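Local structure of hypothetical protein (Staphylococcus aureus subsp. aureus, 2IL5) at residues 31-36 with 40-45; 120-125 with 156-161; 126-131 with 137-142. The protein is of unknown function but, as a member of the Hsp90 ATPase activator homolog 1-like family with a Bet v 1-like fold, may bind a hydrophobic ligand or partner protein. One frame throughout, in Å; residues are numbered along the deposited sequence.

In the fold
Contact 1 (31-36 with 40-45) comes first along the chain; both segments of contact 3 (126-131 with 137-142) fall between those of contact 2 (120-125 with 156-161). Contacts 2 and 3 share strand 118-128 and helix 136-166, the last strand in sequence and the long helix that follows it, with centres about 23 Å apart. Contact 1 joins the end of helix 26-32 and the turn into helix 36-39 to the loop that follows; its centre is about 11 Å from that of contact 2, and Trp33 and Trp42 both pack on Met161. Contacts 1 and 2 thus form one continuous core, whereas contact 3, about 30 Å from contact 1 between centres, holds the strand-to-helix turn at the far end.

Contact 1 (31-36 with 40-45); sequences EAWTKK and KQWFMT
Trp42 drives the rim of its six-membered ring into the face of Trp33, and this edge-to-face pair is the tight, buried part of the contact. CH2 of Trp42 stands over the middle of the Trp33 ring, 3.5 Å from CE2 of Trp33, with the two planes at 76°. The same indole is held at its nitrogen: NE1 of Trp42 donates to the backbone O of Ala32 at 2.8 Å. Although the oxygen lies almost in the ring plane of Trp42, the N-H reaches it from above the carbonyl plane and not along a lone pair. This bond and the wedge against Trp33 together fix how the indole is rotated. Its CG sits between the backbone N and the carbonyl carbon (chi1 75°), which swings the ring toward 31-36. Phe43 completes the aromatic cluster, its CE2 coming obliquely to within 3.8 Å of CZ3 of Trp33. In this Bet v 1-like fold the cluster packs the end of helix 26-32 and the loop after helix 36-39 against the core: Met161 of helix 136-166 packs against Ala32, Trp33 and Trp42, while Met92 of strand 89-94 meets Trp33 and Phe43. Toward Lys36 and Lys40 the contact is looser and partly open to solvent. There it rests on backbone, N of Lys40 bonding to O of Lys36 at 2.9 Å in the i-to-i+4 spacing of an alpha-helical turn. CB of Lys40 lies 3.3 Å from O of Lys36, but the rest of the Lys40 chain turns off from 31-36, and both lysines lay part of their chains on Ile53 of strand 50-55.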
loop_
_atom_site.group_PDB
_atom_site.type_symbol
_atom_site.label_atom_id
_atom_site.label_comp_id
_atom_site.label_asym_id
_atom_site.label_seq_id
_atom_site.Cartn_x
_atom_site.Cartn_y
_atom_site.Cartn_z
ATOM N N GLU A 31 -13.659 1.636 0.910
ATOM C CA GLU A 31 -13.980 0.215 0.931
ATOM C C GLU A 31 -12.877 -0.679 0.321
ATOM O O GLU A 31 -12.579 -1.759 0.864
ATOM C CB GLU A 31 -15.311 -0.024 0.213
ATOM C CG GLU A 31 -15.909 -1.428 0.417
ATOM C CD GLU A 31 -17.313 -1.617 -0.233
ATOM O OE1 GLU A 31 -17.486 -1.410 -1.457
ATOM O OE2 GLU A 31 -18.243 -2.002 0.498
ATOM N N ALA A 32 -12.286 -0.245 -0.798
ATOM C CA ALA A 32 -11.203 -1.000 -1.472
ATOM C C ALA A 32 -10.054 -1.358 -0.532
ATOM O O ALA A 32 -9.428 -2.413 -0.696
ATOM C CB ALA A 32 -10.681 -0.214 -2.669
ATOM N N TRP A 33 -9.832 -0.481 0.469
ATOM C CA TRP A 33 -8.709 -0.504 1.401
ATOM C C TRP A 33 -9.023 -1.290 2.648
ATOM O O TRP A 33 -8.125 -1.585 3.430
ATOM C CB TRP A 33 -8.291 0.927 1.835
ATOM C CG TRP A 33 -7.436 1.675 0.793
ATOM C CD1 TRP A 33 -7.895 2.405 -0.294
ATOM C CD2 TRP A 33 -6.003 1.772 0.761
ATOM N NE1 TRP A 33 -6.826 2.947 -0.987
ATOM C CE2 TRP A 33 -5.657 2.569 -0.368
ATOM C CE3 TRP A 33 -4.969 1.261 1.568
ATOM C CZ2 TRP A 33 -4.307 2.872 -0.698
ATOM C CZ3 TRP A 33 -3.618 1.556 1.221
ATOM C CH2 TRP A 33 -3.310 2.340 0.105
ATOM N N THR A 34 -10.299 -1.609 2.840
ATOM C CA THR A 34 -10.751 -2.058 4.161
ATOM C C THR A 34 -11.644 -3.261 4.086
ATOM O O THR A 34 -12.122 -3.755 5.111
ATOM C CB THR A 34 -11.469 -0.928 4.964
ATOM O OG1 THR A 34 -12.544 -0.418 4.192
ATOM C CG2 THR A 34 -10.488 0.200 5.336
ATOM N N LYS A 35 -11.865 -3.726 2.866
ATOM C CA LYS A 35 -12.561 -4.971 2.646
ATOM C C LYS A 35 -11.691 -6.066 2.067
ATOM O O LYS A 35 -11.180 -5.948 0.947
ATOM C CB LYS A 35 -13.791 -4.752 1.769
ATOM C CG LYS A 35 -15.082 -4.943 2.539
ATOM C CD LYS A 35 -15.165 -6.419 3.037
ATOM C CE LYS A 35 -15.264 -7.434 1.865
ATOM N NZ LYS A 35 -14.800 -8.831 2.198
ATOM N N LYS A 36 -11.570 -7.146 2.837
ATOM C CA LYS A 36 -10.783 -8.345 2.501
ATOM C C LYS A 36 -10.901 -8.866 1.063
ATOM O O LYS A 36 -9.898 -9.097 0.382
ATOM C CB LYS A 36 -11.181 -9.470 3.444
ATOM C CG LYS A 36 -10.070 -10.407 3.781
ATOM C CD LYS A 36 -10.568 -11.806 3.891
ATOM C CE LYS A 36 -11.521 -11.960 5.036
ATOM N NZ LYS A 36 -12.389 -13.117 4.786
ATOM N N LYS A 40 -7.854 -8.453 -1.539
ATOM C CA LYS A 40 -7.297 -9.685 -2.087
ATOM C C LYS A 40 -7.052 -9.598 -3.581
ATOM O O LYS A 40 -6.242 -10.358 -4.126
ATOM C CB LYS A 40 -8.175 -10.885 -1.721
ATOM C CG LYS A 40 -9.203 -11.333 -2.732
ATOM C CD LYS A 40 -9.747 -12.696 -2.335
ATOM C CE LYS A 40 -8.675 -13.779 -2.412
ATOM N NZ LYS A 40 -9.227 -15.173 -2.331
ATOM N N GLN A 41 -7.720 -8.630 -4.213
ATOM C CA GLN A 41 -7.652 -8.417 -5.632
ATOM C C GLN A 41 -6.603 -7.405 -6.057
ATOM O O GLN A 41 -6.279 -7.349 -7.250
ATOM C CB GLN A 41 -9.025 -7.999 -6.185
ATOM C CG GLN A 41 -10.148 -8.989 -5.897
ATOM C CD GLN A 41 -11.489 -8.586 -6.512
ATOM O OE1 GLN A 41 -11.611 -8.431 -7.729
ATOM N NE2 GLN A 41 -12.505 -8.433 -5.666
ATOM N N TRP A 42 -6.034 -6.639 -5.121
ATOM C CA TRP A 42 -5.142 -5.543 -5.534
ATOM C C TRP A 42 -4.003 -5.194 -4.606
ATOM O O TRP A 42 -3.003 -4.677 -5.060
ATOM C CB TRP A 42 -5.933 -4.257 -5.831
ATOM C CG TRP A 42 -6.431 -3.531 -4.609
ATOM C CD1 TRP A 42 -7.637 -3.717 -3.984
ATOM C CD2 TRP A 42 -5.764 -2.466 -3.891
ATOM N NE1 TRP A 42 -7.746 -2.850 -2.902
ATOM C CE2 TRP A 42 -6.620 -2.071 -2.831
ATOM C CE3 TRP A 42 -4.520 -1.812 -4.030
ATOM C CZ2 TRP A 42 -6.267 -1.053 -1.910
ATOM C CZ3 TRP A 42 -4.183 -0.800 -3.127
ATOM C CH2 TRP A 42 -5.064 -0.429 -2.084
ATOM N N PHE A 43 -4.163 -5.416 -3.313
ATOM C CA PHE A 43 -3.183 -4.915 -2.350
ATOM C C PHE A 43 -2.079 -5.927 -2.118
ATOM O O PHE A 43 -2.260 -6.856 -1.339
ATOM C CB PHE A 43 -3.865 -4.570 -1.024
ATOM C CG PHE A 43 -2.990 -3.824 -0.086
ATOM C CD1 PHE A 43 -2.335 -4.485 0.953
ATOM C CD2 PHE A 43 -2.790 -2.457 -0.248
ATOM C CE1 PHE A 43 -1.488 -3.786 1.825
ATOM C CE2 PHE A 43 -1.942 -1.755 0.618
ATOM C CZ PHE A 43 -1.300 -2.436 1.657
HETATM N N MSE A 44 -0.955 -5.729 -2.815
HETATM C CA MSE A 44 0.221 -6.634 -2.823
HETATM C C MSE A 44 -0.100 -8.043 -3.287
HETATM O O MSE A 44 0.656 -8.975 -3.065
HETATM C CB MSE A 44 0.891 -6.693 -1.447
HETATM C CG MSE A 44 0.975 -5.376 -0.724
HETATM SE SE MSE A 44 2.601 -4.433 -1.124
HETATM C CE MSE A 44 3.975 -5.745 -0.638
ATOM N N THR A 45 -1.246 -8.191 -3.929
ATOM C CA THR A 45 -1.666 -9.478 -4.394
ATOM C C THR A 45 -2.689 -9.318 -5.531
ATOM O O THR A 45 -2.948 -8.192 -5.974
ATOM C CB THR A 45 -2.187 -10.274 -3.193
ATOM O OG1 THR A 45 -2.307 -11.658 -3.535
ATOM C CG2 THR A 45 -3.494 -9.684 -2.669
#

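Contact 2 (120-125 with 156-161)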
loop_
_atom_site.group_PDB
_atom_site.type_symbol
_atom_site.label_atom_id
_atom_site.label_comp_id
_atom_site.label_asym_id
_atom_site.label_seq_id
_atom_site.Cartn_x
_atom_site.Cartn_y
_atom_site.Cartn_z
HETATM N N MSE A 120 -7.733 11.065 -3.649
HETATM C CA MSE A 120 -7.023 10.159 -2.789
HETATM C C MSE A 120 -5.591 10.609 -2.692
HETATM O O MSE A 120 -4.886 10.678 -3.698
HETATM C CB MSE A 120 -7.115 8.733 -3.300
HETATM C CG MSE A 120 -6.461 7.706 -2.375
HETATM SE SE MSE A 120 -6.365 5.913 -3.161
HETATM C CE MSE A 120 -4.795 6.057 -4.264
ATOM N N LEU A 121 -5.191 10.916 -1.451
ATOM C CA LEU A 121 -3.850 11.344 -1.112
ATOM C C LEU A 121 -3.107 10.255 -0.289
ATOM O O LEU A 121 -3.440 9.935 0.872
ATOM C CB LEU A 121 -3.872 12.701 -0.416
ATOM C CG LEU A 121 -4.600 13.826 -1.180
ATOM C CD1 LEU A 121 -4.901 15.021 -0.276
ATOM C CD2 LEU A 121 -3.780 14.249 -2.407
ATOM N N PHE A 122 -2.106 9.688 -0.950
ATOM C CA PHE A 122 -1.373 8.551 -0.429
ATOM C C PHE A 122 0.031 8.972 -0.026
ATOM O O PHE A 122 0.752 9.571 -0.826
ATOM C CB PHE A 122 -1.365 7.406 -1.495
ATOM C CG PHE A 122 -0.387 6.260 -1.187
ATOM C CD1 PHE A 122 -0.773 5.194 -0.371
ATOM C CD2 PHE A 122 0.914 6.241 -1.764
ATOM C CE1 PHE A 122 0.104 4.138 -0.144
ATOM C CE2 PHE A 122 1.814 5.203 -1.532
ATOM C CZ PHE A 122 1.414 4.138 -0.742
ATOM N N TYR A 123 0.419 8.631 1.198
ATOM C CA TYR A 123 1.784 8.855 1.679
ATOM C C TYR A 123 2.396 7.532 2.129
ATOM O O TYR A 123 1.735 6.780 2.799
ATOM C CB TYR A 123 1.755 9.824 2.871
ATOM C CG TYR A 123 3.061 9.878 3.639
ATOM C CD1 TYR A 123 4.116 10.657 3.198
ATOM C CD2 TYR A 123 3.236 9.142 4.821
ATOM C CE1 TYR A 123 5.341 10.742 3.933
ATOM C CE2 TYR A 123 4.420 9.223 5.553
ATOM C CZ TYR A 123 5.482 10.036 5.093
ATOM O OH TYR A 123 6.683 10.088 5.780
ATOM N N TYR A 124 3.649 7.271 1.784
ATOM C CA TYR A 124 4.338 6.073 2.198
ATOM C C TYR A 124 5.749 6.409 2.642
ATOM O O TYR A 124 6.442 7.191 1.973
ATOM C CB TYR A 124 4.376 5.108 1.032
ATOM C CG TYR A 124 5.312 3.900 1.099
ATOM C CD1 TYR A 124 4.925 2.709 1.727
ATOM C CD2 TYR A 124 6.569 3.935 0.457
ATOM C CE1 TYR A 124 5.755 1.566 1.719
ATOM C CE2 TYR A 124 7.432 2.823 0.471
ATOM C CZ TYR A 124 7.020 1.644 1.078
ATOM O OH TYR A 124 7.895 0.566 1.070
ATOM N N ARG A 125 6.166 5.796 3.752
ATOM C CA ARG A 125 7.518 5.964 4.293
ATOM C C ARG A 125 8.195 4.600 4.489
ATOM O O ARG A 125 7.609 3.691 5.073
ATOM C CB ARG A 125 7.482 6.721 5.593
ATOM C CG ARG A 125 8.849 7.213 5.963
ATOM C CD ARG A 125 8.912 7.991 7.242
ATOM N NE ARG A 125 8.301 7.388 8.415
ATOM C CZ ARG A 125 7.131 7.779 8.951
ATOM N NH1 ARG A 125 6.362 8.708 8.378
ATOM N NH2 ARG A 125 6.693 7.208 10.047
ATOM N N LEU A 156 0.912 0.747 -10.113
ATOM C CA LEU A 156 0.356 -0.480 -10.720
ATOM C C LEU A 156 -0.739 -1.038 -9.844
ATOM O O LEU A 156 -1.730 -1.551 -10.352
ATOM C CB LEU A 156 1.400 -1.577 -10.912
ATOM C CG LEU A 156 2.321 -1.690 -12.100
ATOM C CD1 LEU A 156 3.349 -2.786 -11.809
ATOM C CD2 LEU A 156 1.556 -1.974 -13.359
HETATM N N MSE A 157 -0.539 -0.932 -8.527
HETATM C CA MSE A 157 -1.546 -1.333 -7.527
HETATM C C MSE A 157 -2.838 -0.519 -7.540
HETATM O O MSE A 157 -3.918 -1.068 -7.350
HETATM C CB MSE A 157 -0.972 -1.210 -6.128
HETATM C CG MSE A 157 -0.538 -2.506 -5.536
HETATM SE SE MSE A 157 0.052 -2.149 -3.713
HETATM C CE MSE A 157 1.919 -2.208 -4.123
ATOM N N PHE A 158 -2.704 0.800 -7.668
ATOM C CA PHE A 158 -3.858 1.671 -7.608
ATOM C C PHE A 158 -4.642 1.552 -8.899
ATOM O O PHE A 158 -5.851 1.751 -8.915
ATOM C CB PHE A 158 -3.449 3.122 -7.403
ATOM C CG PHE A 158 -2.728 3.364 -6.133
ATOM C CD1 PHE A 158 -2.969 2.580 -5.000
ATOM C CD2 PHE A 158 -1.822 4.403 -6.038
ATOM C CE1 PHE A 158 -2.299 2.831 -3.805
ATOM C CE2 PHE A 158 -1.184 4.641 -4.850
ATOM C CZ PHE A 158 -1.417 3.846 -3.736
ATOM N N ASP A 159 -3.967 1.256 -9.995
ATOM C CA ASP A 159 -4.753 1.153 -11.193
ATOM C C ASP A 159 -5.461 -0.222 -11.315
ATOM O O ASP A 159 -6.578 -0.324 -11.812
ATOM C CB ASP A 159 -4.143 1.862 -12.437
ATOM C CG ASP A 159 -2.929 1.190 -13.020
ATOM O OD1 ASP A 159 -2.864 -0.057 -13.108
ATOM O OD2 ASP A 159 -2.050 1.941 -13.506
ATOM N N LYS A 160 -4.856 -1.231 -10.699
ATOM C CA LYS A 160 -5.566 -2.451 -10.367
ATOM C C LYS A 160 -6.745 -2.242 -9.394
ATOM O O LYS A 160 -7.841 -2.720 -9.632
ATOM C CB LYS A 160 -4.587 -3.446 -9.804
ATOM C CG LYS A 160 -5.164 -4.792 -9.568
ATOM C CD LYS A 160 -4.299 -5.838 -10.221
ATOM C CE LYS A 160 -3.067 -6.244 -9.435
ATOM N NZ LYS A 160 -2.438 -7.324 -10.321
HETATM N N MSE A 161 -6.513 -1.551 -8.289
HETATM C CA MSE A 161 -7.583 -1.142 -7.407
HETATM C C MSE A 161 -8.722 -0.417 -8.164
HETATM O O MSE A 161 -9.892 -0.619 -7.858
HETATM C CB MSE A 161 -7.042 -0.252 -6.272
HETATM C CG MSE A 161 -8.106 0.167 -5.220
HETATM SE SE MSE A 161 -7.536 1.802 -4.318
HETATM C CE MSE A 161 -7.883 3.141 -5.674
#
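Phe158 offers a face to one partner and its rim to another: the methyl CE of the selenomethionine Met120 lies over one face of its ring, while CZ at its far corner points into a face of Phe122. The methyl is nearly centred, 3.7 Å from the centroid of the Phe158 ring and 6° off the normal, a CH-pi contact. SE of Met120 follows above the same face at 5.2 Å from the centroid, a more distant Met-aromatic contact. Against Phe122 the geometry is edge-to-face, with the planes at 75° and CZ of Phe158 3.7 Å from CG of Phe122, over the middle of that ring. Here the concave side of the antiparallel sheet meets the long C-terminal helix, the helix-grip arrangement of the Bet v 1-like fold. Strand 120-125 and helix 156-161 run roughly antiparallel, at 146°, and their axes stay 12.7 Å apart, so long side chains must span the gap. Met120 and Phe122, alternate residues of the strand, both face the helix, each with CG anti to its backbone N. Met161, likewise selenomethionine and one turn on from Phe158, reaches for Met120 tip to tip, its CE 4.0 Å from SE of Met120. Around this apolar layer, Trp33 touches Met120, Phe158 and Met161, and Phe154 of the same helix meets the Phe122 ring.

Contact 3 (126-131 with 137-142); sequences SLVEKE and LEYKQK
The amine of Lys142 is gripped by two acceptors from 126-131, the backbone O of Glu129 and the carboxylate of Glu131. NZ of Lys142 donates to O of Glu129 at 2.7 Å and to OE1 of Glu131 at 2.9 Å, the latter bond being part of a salt bridge. OE1 of Glu131 uses its anti lone pair, the one turned away from the other oxygen. Lys142 reaches both because its chain is fully extended, with CG anti to the backbone N (chi1 -177°), and it slides past Val128, whose CG2 lies 4.1 Å from CD of Lys142. One turn earlier in the helix, Tyr139 meets the strand side in a second way. Its OH donates to the backbone O of Val128, arriving from above the carbonyl plane, and also accepts from N of Glu12. The contact closes the connection between strand 118-128 and helix 136-166, the last strand and the long C-terminal helix of the Bet v 1-like fold, where the chain leaves the sheet and turns back across it. Lys130, beyond the strand, lies across one face of the Tyr139 ring. Its CG sits 3.7 Å from the ring centroid and 15° off the normal, a CH-pi contact displaced toward the rim, and its CE carries on past the rim above the CG end of the ring, 3.9 Å from CG of Tyr139. On the strand side, CG2 of Val128 comes to 4.0 Å from CE1 of Tyr139, and the backbone O of Glu129 lies near the plane of the ring at its edge. Phe134, from the intervening turn, packs on both Tyr139 and Lys142, whereas the carboxylate of Glu131 is on the solvent-exposed side.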
loop_
_atom_site.group_PDB
_atom_site.type_symbol
_atom_site.label_atom_id
_atom_site.label_comp_id
_atom_site.label_asym_id
_atom_site.label_seq_id
_atom_site.Cartn_x
_atom_site.Cartn_y
_atom_site.Cartn_z
ATOM N N SER A 126 9.409 4.459 3.974
ATOM C CA SER A 126 10.153 3.214 4.123
ATOM C C SER A 126 11.624 3.461 4.394
ATOM O O SER A 126 12.225 4.290 3.743
ATOM C CB SER A 126 10.058 2.370 2.849
ATOM O OG SER A 126 10.730 1.136 3.057
ATOM N N LEU A 127 12.192 2.731 5.337
ATOM C CA LEU A 127 13.604 2.888 5.714
ATOM C C LEU A 127 14.476 2.151 4.759
ATOM O O LEU A 127 14.252 0.964 4.551
ATOM C CB LEU A 127 13.863 2.286 7.097
ATOM C CG LEU A 127 13.973 3.273 8.218
ATOM C CD1 LEU A 127 14.191 2.479 9.465
ATOM C CD2 LEU A 127 15.161 4.223 7.985
ATOM N N VAL A 128 15.441 2.825 4.148
ATOM C CA VAL A 128 16.382 2.100 3.266
ATOM C C VAL A 128 17.760 1.791 3.932
ATOM O O VAL A 128 18.397 2.601 4.574
ATOM C CB VAL A 128 16.315 2.519 1.726
ATOM C CG1 VAL A 128 15.542 3.800 1.518
ATOM C CG2 VAL A 128 17.700 2.468 0.966
ATOM N N GLU A 129 18.138 0.538 3.857
ATOM C CA GLU A 129 19.329 0.106 4.555
ATOM C C GLU A 129 20.572 0.595 3.814
ATOM O O GLU A 129 20.681 0.488 2.571
ATOM C CB GLU A 129 19.340 -1.400 4.727
ATOM C CG GLU A 129 19.858 -1.841 6.071
ATOM C CD GLU A 129 18.759 -1.972 7.128
ATOM O OE1 GLU A 129 17.856 -1.084 7.174
ATOM O OE2 GLU A 129 18.808 -2.957 7.922
ATOM N N LYS A 130 21.487 1.152 4.593
ATOM C CA LYS A 130 22.745 1.585 4.041
ATOM C C LYS A 130 23.689 0.393 4.029
ATOM O O LYS A 130 23.745 -0.383 4.974
ATOM C CB LYS A 130 23.304 2.774 4.815
ATOM C CG LYS A 130 24.372 3.546 4.015
ATOM C CD LYS A 130 24.898 4.685 4.840
ATOM C CE LYS A 130 25.643 5.596 3.975
ATOM N NZ LYS A 130 26.302 6.538 4.890
ATOM N N GLU A 131 24.339 0.175 2.902
ATOM C CA GLU A 131 25.251 -0.953 2.799
ATOM C C GLU A 131 26.658 -0.606 3.284
ATOM O O GLU A 131 27.058 0.540 3.282
ATOM C CB GLU A 131 25.193 -1.495 1.364
ATOM C CG GLU A 131 23.742 -1.977 1.005
ATOM C CD GLU A 131 23.573 -2.481 -0.425
ATOM O OE1 GLU A 131 22.433 -2.366 -0.957
ATOM O OE2 GLU A 131 24.558 -2.983 -1.032
ATOM N N LEU A 137 27.150 9.015 -2.506
ATOM C CA LEU A 137 26.526 8.927 -3.812
ATOM C C LEU A 137 25.857 7.591 -4.022
ATOM O O LEU A 137 24.729 7.521 -4.502
ATOM C CB LEU A 137 27.585 9.172 -4.901
ATOM C CG LEU A 137 27.025 9.432 -6.298
ATOM C CD1 LEU A 137 26.068 10.634 -6.301
ATOM C CD2 LEU A 137 28.157 9.607 -7.319
ATOM N N GLU A 138 26.545 6.524 -3.674
ATOM C CA GLU A 138 25.978 5.191 -3.803
ATOM C C GLU A 138 24.697 5.020 -3.004
ATOM O O GLU A 138 23.770 4.396 -3.490
ATOM C CB GLU A 138 26.994 4.102 -3.418
ATOM C CG GLU A 138 28.158 4.013 -4.355
ATOM C CD GLU A 138 29.268 3.144 -3.826
ATOM O OE1 GLU A 138 29.499 3.120 -2.615
ATOM O OE2 GLU A 138 29.937 2.492 -4.635
ATOM N N TYR A 139 24.663 5.558 -1.793
ATOM C CA TYR A 139 23.486 5.506 -0.926
ATOM C C TYR A 139 22.303 6.302 -1.483
ATOM O O TYR A 139 21.141 5.864 -1.470
ATOM C CB TYR A 139 23.831 6.048 0.462
ATOM C CG TYR A 139 22.739 5.708 1.431
ATOM C CD1 TYR A 139 22.111 4.450 1.373
ATOM C CD2 TYR A 139 22.267 6.643 2.354
ATOM C CE1 TYR A 139 21.083 4.132 2.202
ATOM C CE2 TYR A 139 21.236 6.315 3.212
ATOM C CZ TYR A 139 20.655 5.047 3.120
ATOM O OH TYR A 139 19.668 4.676 3.991
ATOM N N LYS A 140 22.618 7.493 -1.963
ATOM C CA LYS A 140 21.669 8.327 -2.602
ATOM C C LYS A 140 21.081 7.667 -3.858
ATOM O O LYS A 140 19.877 7.731 -4.063
ATOM C CB LYS A 140 22.277 9.700 -2.847
ATOM C CG LYS A 140 21.758 10.443 -4.079
ATOM C CD LYS A 140 21.842 11.985 -3.878
ATOM C CE LYS A 140 21.326 12.708 -5.130
ATOM N NZ LYS A 140 20.760 14.053 -4.842
ATOM N N GLN A 141 21.919 7.011 -4.662
ATOM C CA GLN A 141 21.458 6.247 -5.807
ATOM C C GLN A 141 20.567 5.054 -5.459
ATOM O O GLN A 141 19.615 4.793 -6.177
ATOM C CB GLN A 141 22.643 5.859 -6.749
ATOM C CG GLN A 141 23.380 7.154 -7.264
ATOM C CD GLN A 141 24.709 6.959 -8.095
ATOM O OE1 GLN A 141 24.987 7.769 -9.007
ATOM N NE2 GLN A 141 25.527 5.933 -7.758
ATOM N N LYS A 142 20.897 4.312 -4.389
ATOM C CA LYS A 142 20.061 3.214 -3.897
ATOM C C LYS A 142 18.664 3.701 -3.397
ATOM O O LYS A 142 17.684 3.018 -3.604
ATOM C CB LYS A 142 20.745 2.459 -2.752
ATOM C CG LYS A 142 19.927 1.252 -2.269
ATOM C CD LYS A 142 20.557 0.475 -1.140
ATOM C CE LYS A 142 19.662 -0.718 -0.698
ATOM N NZ LYS A 142 20.184 -1.275 0.558
#